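Local coordinates for protein DNMT2 (Spodoptera frugiperda, PDB 4H0N) that probably methylates cytosine 38 in the anticodon loop of tRNA(Asp), and cytosine in DNA, using S-adenosylmethionine as methyl donor, at residues 100-103 / 104-107. The protein carries 3 engineered substitutions. Numbering follows the deposited sequence.
Sequences LYLI and GILD. With CA (calcium ion), chain F.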
# COMPACT_ATOMS: atom_id res chain seq x y z
N LEU A 100 -16.43 8.19 6.53
CA LEU A 100 -17.24 9.13 7.30
C LEU A 100 -17.93 8.46 8.48
O LEU A 100 -18.17 9.10 9.51
CB LEU A 100 -18.28 9.80 6.40
CG LEU A 100 -17.78 10.98 5.57
CD1 LEU A 100 -18.96 11.74 4.98
CD2 LEU A 100 -16.91 11.90 6.41
N TYR A 101 -18.25 7.18 8.33
CA TYR A 101 -18.87 6.42 9.40
C TYR A 101 -17.93 6.27 10.59
O TYR A 101 -18.37 6.32 11.74
CB TYR A 101 -19.29 5.04 8.90
CG TYR A 101 -19.84 4.16 9.99
CD1 TYR A 101 -19.10 3.10 10.50
CD2 TYR A 101 -21.10 4.41 10.53
CE1 TYR A 101 -19.60 2.30 11.50
CE2 TYR A 101 -21.61 3.61 11.54
CZ TYR A 101 -20.86 2.55 12.02
OH TYR A 101 -21.37 1.76 13.02
N LEU A 102 -16.64 6.08 10.32
CA LEU A 102 -15.65 5.93 11.37
C LEU A 102 -15.50 7.21 12.19
O LEU A 102 -15.57 7.17 13.41
CB LEU A 102 -14.30 5.50 10.80
CG LEU A 102 -14.29 4.13 10.13
CD1 LEU A 102 -12.88 3.73 9.74
CD2 LEU A 102 -14.93 3.07 11.02
N ILE A 103 -15.29 8.32 11.49
CA ILE A 103 -15.19 9.63 12.12
C ILE A 103 -16.35 9.86 13.07
O ILE A 103 -16.19 10.39 14.17
CB ILE A 103 -15.17 10.75 11.07
CG1 ILE A 103 -13.93 10.62 10.18
CG2 ILE A 103 -15.22 12.12 11.73
CD1 ILE A 103 -13.88 11.62 9.04
N GLY A 104 -17.53 9.43 12.64
CA GLY A 104 -18.72 9.51 13.46
C GLY A 104 -18.57 8.75 14.76
O GLY A 104 -18.62 9.35 15.82
N ILE A 105 -18.34 7.44 14.67
CA ILE A 105 -18.36 6.57 15.84
C ILE A 105 -17.14 6.69 16.74
O ILE A 105 -16.98 5.89 17.66
CB ILE A 105 -18.49 5.08 15.47
CG1 ILE A 105 -17.31 4.63 14.62
CG2 ILE A 105 -19.82 4.81 14.77
CD1 ILE A 105 -17.15 3.13 14.55
N LEU A 106 -16.27 7.66 16.49
CA LEU A 106 -15.04 7.76 17.27
C LEU A 106 -15.27 8.09 18.75
O LEU A 106 -14.61 7.52 19.63
CB LEU A 106 -14.07 8.76 16.63
CG LEU A 106 -12.62 8.65 17.11
CD1 LEU A 106 -12.12 7.20 17.07
CD2 LEU A 106 -11.73 9.55 16.27
N ASP A 107 -16.21 8.98 19.02
CA ASP A 107 -16.48 9.42 20.39
C ASP A 107 -17.03 8.30 21.28
O ASP A 107 -17.12 8.47 22.50
CB ASP A 107 -17.46 10.59 20.38
CG ASP A 107 -18.78 10.24 19.72
OD1 ASP A 107 -18.74 9.54 18.70
OD2 ASP A 107 -19.84 10.65 20.23
CA CA F . -20.85 10.12 17.48
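Tyr101 O accepts the backbone N-H of Ile105 at 3.1 Å (N to O), a fairly straight bond with 162° at the hydrogen. One residue back, Gly104 N gives the same i to i+4 bond to Leu100 O at 3.2 Å, the two being successive bonds of the helix 99-105. The side chains of the first pair meet as well. Tyr101 CG stands anti to its own N (chi1 175°), which slants the ring forward, across Ile105; Ile105 CG2 sits over one face, toward the hydroxyl end, 3.7 Å from Tyr101 CZ, in a CH-pi contact. The CG1 branch of Ile105 brings CD1 against Tyr101 CE1 (4.0 Å), and Leu102, lying alongside, meets the same CD1 with its CD2 at 4.2 Å. Further along, Asp107 OD1 binds the calcium ion at 2.5 Å, and Gly104 O joins it at a longer 2.9 Å. Lys135 NZ hydrogen-bonds Ile103 O and, weakly, Asp107 OD1, tying this part to helix 127-138. Leu102 and Tyr101 pack on Ile57, a probable cofactor-binding residue; the segment is a partly buried helix of the Rossmann-like class I methyltransferase fold, with a calcium site on Gly104 and Asp107.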